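Local coordinates for protein CsuE (Acinetobacter baumannii, PDB 6FJY) that probably forms the tip subunit of Csu chaperone-usher pili, the adhesive fibres that attach the bacterium to surfaces, at residues B[249-254]-B[284-289]. Sequence-based numbering, arbitrary orientation.
Sequences KNSSND and VFTTKI
Thr-286 reaches from strand 279-290 to Asn-250 in the loop that leaves strand 242-249, a worked example of a side-chain hydroxyl taking up a backbone carbonyl where the strand pairing ends. Its CB lies 3.6 Å from Asn-250 O. From there OG1, anti to the carbonyl carbon (chi1 -59°), donates a 2.9 Å hydrogen bond to Asn-250 O from slightly off the carbonyl plane and passes 3.8 Å from Ser-251 CA. The same residue also meets the strand through its backbone: Asn-250 N gives a bent 2.6 Å bond to Val-284 O, approaching from above the carbonyl plane. Lys-249 and Phe-285 form a non-hydrogen-bonded antiparallel pair, and a type II' turn from Lys-249 to Ser-252 then carries the chain away from the strand. Lys-249 O accepts both Ser-252 N and, at 2.7 Å, Ser-252 OG; that hydroxyl in turn receives Asp-254 N in an ST turn. Farther along, the extended Lys-288 carries NZ to 3.7 Å from Asn-253 OD1 and has a cation-pi contact with Phe-248. Ser-251 OG bonds to Gln-203 on strand 202-210. Two hydrogen bonds to the main chain of Asn-250, one through its N and one through its O, thus fasten the turn to the strand, while the Ser-252 hydroxyl braces it from within.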
loop_
_atom_site.group_PDB
_atom_site.type_symbol
_atom_site.label_atom_id
_atom_site.label_comp_id
_atom_site.label_asym_id
_atom_site.label_seq_id
_atom_site.Cartn_x
_atom_site.Cartn_y
_atom_site.Cartn_z
ATOM N N LYS B 249 -3.844 23.918 17.810
ATOM C CA LYS B 249 -4.990 23.309 17.149
ATOM C C LYS B 249 -6.165 24.273 17.128
ATOM O O LYS B 249 -6.482 24.908 18.140
ATOM C CB LYS B 249 -5.401 22.025 17.865
ATOM C CG LYS B 249 -4.270 21.128 18.316
ATOM C CD LYS B 249 -4.845 19.844 18.935
ATOM C CE LYS B 249 -3.779 19.003 19.627
ATOM N NZ LYS B 249 -4.330 17.755 20.237
ATOM N N ASN B 250 -6.816 24.362 15.966
ATOM C CA ASN B 250 -8.018 25.184 15.744
ATOM C C ASN B 250 -7.703 26.603 16.229
ATOM O O ASN B 250 -6.625 27.126 15.908
ATOM C CB ASN B 250 -9.221 24.498 16.392
ATOM C CG ASN B 250 -9.475 23.086 15.829
ATOM O OD1 ASN B 250 -9.334 22.838 14.633
ATOM N ND2 ASN B 250 -9.846 22.162 16.704
ATOM N N SER B 251 -8.592 27.261 16.976
ATOM C CA SER B 251 -8.330 28.571 17.559
ATOM C C SER B 251 -8.047 28.493 19.054
ATOM O O SER B 251 -8.274 29.470 19.774
ATOM C CB SER B 251 -9.510 29.501 17.306
ATOM O OG SER B 251 -9.930 29.427 15.957
ATOM N N SER B 252 -7.552 27.353 19.531
ATOM C CA SER B 252 -7.459 27.074 20.956
ATOM C C SER B 252 -6.061 27.397 21.474
ATOM O O SER B 252 -5.201 27.904 20.749
ATOM C CB SER B 252 -7.802 25.613 21.225
ATOM O OG SER B 252 -6.754 24.771 20.783
ATOM N N ASN B 253 -5.823 27.093 22.748
ATOM C CA ASN B 253 -4.501 27.192 23.349
ATOM C C ASN B 253 -3.788 25.843 23.421
ATOM O O ASN B 253 -2.749 25.738 24.079
ATOM C CB ASN B 253 -4.597 27.812 24.750
ATOM C CG ASN B 253 -5.184 29.215 24.734
ATOM O OD1 ASN B 253 -4.509 30.178 24.373
ATOM N ND2 ASN B 253 -6.446 29.336 25.134
ATOM N N ASP B 254 -4.316 24.812 22.757
ATOM C CA ASP B 254 -3.708 23.488 22.787
ATOM C C ASP B 254 -2.609 23.394 21.734
ATOM O O ASP B 254 -2.888 23.415 20.530
ATOM C CB ASP B 254 -4.762 22.410 22.555
ATOM C CG ASP B 254 -5.763 22.319 23.678
ATOM O OD1 ASP B 254 -5.399 22.619 24.835
ATOM O OD2 ASP B 254 -6.920 21.935 23.407
ATOM N N VAL B 284 -7.382 22.593 11.183
ATOM C CA VAL B 284 -7.262 24.036 11.328
ATOM C C VAL B 284 -6.320 24.319 12.485
ATOM O O VAL B 284 -6.372 23.652 13.526
ATOM C CB VAL B 284 -8.647 24.679 11.535
ATOM C CG1 VAL B 284 -8.530 26.165 11.851
ATOM C CG2 VAL B 284 -9.484 24.486 10.297
ATOM N N PHE B 285 -5.424 25.284 12.288
ATOM C CA PHE B 285 -4.439 25.620 13.301
ATOM C C PHE B 285 -4.096 27.099 13.207
ATOM O O PHE B 285 -4.149 27.707 12.132
ATOM C CB PHE B 285 -3.167 24.767 13.178
ATOM C CG PHE B 285 -2.398 24.969 11.895
ATOM C CD1 PHE B 285 -2.749 24.284 10.738
ATOM C CD2 PHE B 285 -1.286 25.805 11.857
ATOM C CE1 PHE B 285 -2.028 24.464 9.563
ATOM C CE2 PHE B 285 -0.557 25.977 10.690
ATOM C CZ PHE B 285 -0.929 25.311 9.541
ATOM N N THR B 286 -3.757 27.672 14.353
ATOM C CA THR B 286 -3.365 29.069 14.442
ATOM C C THR B 286 -1.886 29.141 14.800
ATOM O O THR B 286 -1.426 28.452 15.718
ATOM C CB THR B 286 -4.213 29.811 15.474
ATOM O OG1 THR B 286 -5.596 29.714 15.110
ATOM C CG2 THR B 286 -3.805 31.279 15.544
ATOM N N THR B 287 -1.143 29.954 14.053
ATOM C CA THR B 287 0.261 30.217 14.325
ATOM C C THR B 287 0.367 31.578 15.002
ATOM O O THR B 287 -0.129 32.576 14.468
ATOM C CB THR B 287 1.074 30.196 13.034
ATOM O OG1 THR B 287 0.771 29.006 12.290
ATOM C CG2 THR B 287 2.571 30.237 13.348
ATOM N N LYS B 288 0.995 31.622 16.176
ATOM C CA LYS B 288 1.112 32.863 16.933
ATOM C C LYS B 288 2.576 33.192 17.206
ATOM O O LYS B 288 3.386 32.301 17.475
ATOM C CB LYS B 288 0.353 32.789 18.268
ATOM C CG LYS B 288 -1.054 32.211 18.191
ATOM C CD LYS B 288 -1.639 32.056 19.592
ATOM C CE LYS B 288 -3.091 31.608 19.566
ATOM N NZ LYS B 288 -3.605 31.360 20.949
ATOM N N ILE B 289 2.894 34.482 17.149
ATOM C CA ILE B 289 4.196 35.002 17.553
ATOM C C ILE B 289 4.284 35.032 19.073
ATOM O O ILE B 289 3.352 35.482 19.752
ATOM C CB ILE B 289 4.402 36.418 16.979
ATOM C CG1 ILE B 289 4.362 36.418 15.447
ATOM C CG2 ILE B 289 5.692 37.039 17.520
ATOM C CD1 ILE B 289 5.511 35.685 14.809
#